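Local coordinates for protein 1,4-dihydroxy-2-naphthoyl-CoA hydrolase (PDB 1VH5) that hydrolyses 1,4-dihydroxy-2-naphthoyl-CoA to 1,4-dihydroxy-2-naphthoate in menaquinone biosynthesis and also cleaves a wide range of other acyl-CoA thioesters, at residues E12-M17 / G68-Y73; L74-E77 / K81-G84. One frame throughout, in Å; residues are numbered along the deposited sequence.

Contact 1. Residues E12-M17 / G68-Y73; sequences EALNAM and GSVAGY
Leu14 and Met17 both pack on Val70, Met17 through the valine's CG2 methyl, and this apolar cluster makes up the contact between residues 12-17 and 68-73. Val70 was deposited in two conformers, and the distances to it hold for one of them. Leu14 sends in its CD1 branch, which lies 4.2 Å from Val70 CG2; CG1 of Val70 is modelled even nearer, but too near to be reliable. The leucine CG is roughly anti to the backbone N (chi1 -157°), which carries the branch across to the valine although the CB itself does not point there. The two branched side chains cross obliquely. Met17, three residues on, approaches the same valine with the end of its chain: SD is 4.3 Å from Val70 CG2. Its extended chi2 (175°) takes the sulfur well out from the backbone, and Leu14 CD1 and Met17 SD sit 4.1 Å apart, so the two lie against each other as well as against Val70. The valine belongs to helix 57-74, the long helix around which the sheet of a hotdog fold curls, and the short helix 11-16 comes up to it from the N-terminal part of the chain. The CA atoms of Leu14 and Val70 remain 8.3 Å apart, leaving the side chains to bridge the distance. Further apolar packing continues the cluster: Leu14 and Val70 both touch Phe30 and Leu38 of the strands 29-33 and 38-43, whereas Met17 packs on Phe52 of the second subunit. Two backbone bonds stay within their own segments: Ala16 N bonds to Glu12 O at 3.0 Å, and Gly72 N bonds to Gly68 O at 2.9 Å. Asn15 OD1 accepts from the backbone N of Phe30, tying the short helix to strand 29-33.

Contact 2. Residues L74-E77 / K81-G84; sequences LCTE and KVVG
Thr76 and Val82 meet methyl to methyl: Thr76 CG2 lies 3.7 Å from Val82 CG1, and this is the closest approach between residues 74-77 and 81-84. Both methyls stand anti to their own carbonyl carbon and beside the backbone N, and both CB atoms face the opposite segment. The threonine hydroxyl also comes near the start of the strand, but OG1 to Lys81 N is 4.4 Å, too long for a hydrogen bond. With chi1 at 65°, OG1 sits between the backbone N and the carbonyl carbon, and from there it bonds back to Tyr73 O and to Arg7 NH1. Tyr73 O can only accept, so the hydroxyl gives its proton to that carbonyl and accepts from Arg7 NH1; two bonds thereby fix the rotation of the threonine and leave its methyl turned to Val82. Lys81 takes part mainly through its backbone, since its CB points away and its long chain is exposed. The CA atoms of Thr76 and Lys81 are 6.7 Å apart, which marks a tight return of the chain: after helix 57-74, the central helix of the hotdog fold, the chain turns back and strand 81-91 sets off into the curved sheet. Gln114 of strand 113-121 touches both Thr76 and Val82. Farther out, backbone hydrogen bonds of Lys81 with Leu138 and of Val83 with Ala136 seat the strand antiparallel to 127-138. Gly84, two residues beyond Val82, binds substrate.

In the fold
Contact 1 comes first along the chain and is complete before contact 2 begins; their centres are about 10 Å apart. They are joined through helix 57-74: residues 68-73 lie in its C-terminal part, and residues 74-77 follow toward strand 81-91. The two meet directly through Val82, whose CG1 is 3.7 Å from Gly72 O and whose CG2 is 3.7 Å from Ser69 O. The C-terminal part of the hotdog helix is thus packed against the N-terminal helix 11-16 in contact 1 and against the following strand through Val82 of contact 2. The same helix carries Glu65, the probable nucleophile or proton acceptor, while strand 81-91 supplies substrate-binding Gly84.

Contact 1. Residues E12-M17 / G68-Y73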
loop_
_atom_site.group_PDB
_atom_site.type_symbol
_atom_site.label_atom_id
_atom_site.label_comp_id
_atom_site.label_asym_id
_atom_site.label_seq_id
_atom_site.Cartn_x
_atom_site.Cartn_y
_atom_site.Cartn_z
ATOM N N GLU A 12 6.030 -23.528 2.690
ATOM C CA GLU A 12 7.006 -23.524 1.620
ATOM C C GLU A 12 6.443 -23.057 0.271
ATOM O O GLU A 12 7.043 -22.207 -0.393
ATOM C CB GLU A 12 7.595 -24.933 1.465
ATOM C CG GLU A 12 8.994 -25.100 2.026
ATOM C CD GLU A 12 9.526 -26.488 1.755
ATOM O OE1 GLU A 12 9.904 -26.766 0.590
ATOM O OE2 GLU A 12 9.522 -27.311 2.699
ATOM N N ALA A 13 5.323 -23.641 -0.157
ATOM C CA ALA A 13 4.752 -23.318 -1.468
ATOM C C ALA A 13 4.157 -21.896 -1.476
ATOM O O ALA A 13 4.202 -21.201 -2.498
ATOM C CB ALA A 13 3.713 -24.380 -1.905
ATOM N N LEU A 14 3.633 -21.483 -0.323
ATOM C CA LEU A 14 3.130 -20.120 -0.115
ATOM C C LEU A 14 4.280 -19.118 -0.313
ATOM O O LEU A 14 4.182 -18.165 -1.087
ATOM C CB LEU A 14 2.572 -19.999 1.303
ATOM C CG LEU A 14 1.549 -18.962 1.728
ATOM C CD1 LEU A 14 0.589 -18.714 0.575
ATOM C CD2 LEU A 14 0.794 -19.413 2.983
ATOM N N ASN A 15 5.402 -19.374 0.357
ATOM C CA ASN A 15 6.561 -18.499 0.263
ATOM C C ASN A 15 7.234 -18.506 -1.101
ATOM O O ASN A 15 7.829 -17.511 -1.499
ATOM C CB ASN A 15 7.536 -18.789 1.394
ATOM C CG ASN A 15 7.081 -18.169 2.674
ATOM O OD1 ASN A 15 6.697 -16.991 2.670
ATOM N ND2 ASN A 15 6.999 -18.936 3.749
ATOM N N ALA A 16 7.115 -19.623 -1.831
ATOM C CA ALA A 16 7.671 -19.697 -3.171
ATOM C C ALA A 16 7.005 -18.732 -4.149
ATOM O O ALA A 16 7.612 -18.329 -5.134
ATOM C CB ALA A 16 7.600 -21.128 -3.702
ATOM N N MET A 17 5.765 -18.328 -3.856
ATOM C CA MET A 17 5.010 -17.469 -4.773
ATOM C C MET A 17 5.650 -16.102 -5.005
ATOM O O MET A 17 5.516 -15.504 -6.077
ATOM C CB MET A 17 3.606 -17.228 -4.219
ATOM C CG MET A 17 2.712 -18.436 -4.186
ATOM S SD MET A 17 1.150 -18.010 -3.380
ATOM C CE MET A 17 0.276 -17.107 -4.669
ATOM N N GLY A 68 -4.036 -10.929 2.471
ATOM C CA GLY A 68 -5.457 -11.083 2.166
ATOM C C GLY A 68 -5.707 -11.703 0.799
ATOM O O GLY A 68 -6.654 -12.472 0.628
ATOM N N SER A 69 -4.915 -11.319 -0.201
ATOM C CA SER A 69 -5.122 -11.890 -1.542
ATOM C C SER A 69 -4.897 -13.393 -1.579
ATOM O O SER A 69 -5.669 -14.113 -2.210
ATOM C CB SER A 69 -4.136 -11.270 -2.543
ATOM O OG SER A 69 -4.334 -9.874 -2.661
ATOM N N VAL A 70 -3.839 -13.877 -0.921
ATOM C CA VAL A 70 -3.580 -15.316 -0.886
ATOM C C VAL A 70 -4.627 -16.004 -0.010
ATOM O O VAL A 70 -5.140 -17.040 -0.398
ATOM C CB VAL A 70 -2.204 -15.575 -0.136
ATOM C CG1 VAL A 70 -2.076 -17.040 0.338
ATOM C CG2 VAL A 70 -1.013 -15.178 -0.969
ATOM N N ALA A 71 -5.015 -15.403 1.121
ATOM C CA ALA A 71 -6.061 -16.023 1.960
ATOM C C ALA A 71 -7.339 -16.178 1.154
ATOM O O ALA A 71 -8.008 -17.237 1.189
ATOM C CB ALA A 71 -6.310 -15.186 3.213
ATOM N N GLY A 72 -7.683 -15.150 0.392
ATOM C CA GLY A 72 -8.882 -15.185 -0.450
ATOM C C GLY A 72 -8.811 -16.334 -1.449
ATOM O O GLY A 72 -9.786 -17.103 -1.630
ATOM N N TYR A 73 -7.669 -16.456 -2.159
ATOM C CA TYR A 73 -7.455 -17.544 -3.125
ATOM C C TYR A 73 -7.614 -18.908 -2.441
ATOM O O TYR A 73 -8.266 -19.815 -2.989
ATOM C CB TYR A 73 -6.036 -17.400 -3.725
ATOM C CG TYR A 73 -5.574 -18.660 -4.475
ATOM C CD1 TYR A 73 -6.097 -18.985 -5.729
ATOM C CD2 TYR A 73 -4.614 -19.503 -3.913
ATOM C CE1 TYR A 73 -5.679 -20.152 -6.415
ATOM C CE2 TYR A 73 -4.175 -20.653 -4.601
ATOM C CZ TYR A 73 -4.718 -20.951 -5.844
ATOM O OH TYR A 73 -4.307 -22.094 -6.515
#

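Contact 2. Residues L74-E77 / K81-G84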
loop_
_atom_site.group_PDB
_atom_site.type_symbol
_atom_site.label_atom_id
_atom_site.label_comp_id
_atom_site.label_asym_id
_atom_site.label_seq_id
_atom_site.Cartn_x
_atom_site.Cartn_y
_atom_site.Cartn_z
ATOM N N LEU A 74 -7.057 -19.043 -1.241
ATOM C CA LEU A 74 -7.123 -20.319 -0.523
ATOM C C LEU A 74 -8.535 -20.693 -0.102
ATOM O O LEU A 74 -8.767 -21.874 0.242
ATOM C CB LEU A 74 -6.191 -20.352 0.693
ATOM C CG LEU A 74 -4.685 -20.216 0.385
ATOM C CD1 LEU A 74 -3.901 -20.016 1.672
ATOM C CD2 LEU A 74 -4.127 -21.443 -0.367
ATOM N N CYS A 75 -9.481 -19.741 -0.179
ATOM C CA CYS A 75 -10.889 -19.976 0.158
ATOM C C CYS A 75 -11.741 -20.143 -1.102
ATOM O O CYS A 75 -12.977 -20.107 -1.027
ATOM C CB CYS A 75 -11.455 -18.884 1.070
ATOM S SG CYS A 75 -10.692 -18.902 2.714
ATOM N N THR A 76 -11.087 -20.304 -2.250
ATOM C CA THR A 76 -11.792 -20.654 -3.501
ATOM C C THR A 76 -11.352 -22.041 -3.935
ATOM O O THR A 76 -10.460 -22.645 -3.315
ATOM C CB THR A 76 -11.528 -19.635 -4.649
ATOM O OG1 THR A 76 -10.137 -19.683 -5.029
ATOM C CG2 THR A 76 -11.869 -18.203 -4.243
ATOM N N GLU A 77 -11.951 -22.547 -5.011
ATOM C CA GLU A 77 -11.587 -23.892 -5.460
ATOM C C GLU A 77 -11.472 -24.009 -6.977
ATOM O O GLU A 77 -11.961 -23.150 -7.715
ATOM C CB GLU A 77 -12.524 -24.949 -4.847
ATOM C CG GLU A 77 -14.006 -24.784 -5.154
ATOM C CD GLU A 77 -14.835 -25.781 -4.341
ATOM O OE1 GLU A 77 -14.766 -26.974 -4.665
ATOM O OE2 GLU A 77 -15.550 -25.383 -3.402
ATOM N N LYS A 81 -10.540 -17.687 -8.927
ATOM C CA LYS A 81 -9.532 -16.776 -8.413
ATOM C C LYS A 81 -10.242 -15.622 -7.718
ATOM O O LYS A 81 -11.473 -15.504 -7.760
ATOM C CB LYS A 81 -8.654 -16.245 -9.564
ATOM C CG LYS A 81 -7.956 -17.298 -10.440
ATOM C CD LYS A 81 -7.070 -16.592 -11.447
ATOM C CE LYS A 81 -6.511 -17.555 -12.486
ATOM N NZ LYS A 81 -5.112 -17.205 -12.860
ATOM N N VAL A 82 -9.455 -14.778 -7.053
ATOM C CA VAL A 82 -10.005 -13.551 -6.470
ATOM C C VAL A 82 -9.305 -12.335 -7.028
ATOM O O VAL A 82 -8.117 -12.407 -7.387
ATOM C CB VAL A 82 -9.957 -13.513 -4.911
ATOM C CG1 VAL A 82 -10.647 -14.751 -4.313
ATOM C CG2 VAL A 82 -8.550 -13.405 -4.370
ATOM N N VAL A 83 -10.052 -11.231 -7.069
ATOM C CA VAL A 83 -9.507 -9.941 -7.498
ATOM C C VAL A 83 -9.809 -8.931 -6.391
ATOM O O VAL A 83 -10.938 -8.866 -5.892
ATOM C CB VAL A 83 -10.220 -9.484 -8.839
ATOM C CG1 VAL A 83 -9.738 -8.116 -9.340
ATOM C CG2 VAL A 83 -10.050 -10.538 -9.919
ATOM N N GLY A 84 -8.798 -8.174 -5.983
ATOM C CA GLY A 84 -8.984 -7.113 -5.011
ATOM C C GLY A 84 -9.794 -5.962 -5.574
ATOM O O GLY A 84 -9.548 -5.484 -6.668
#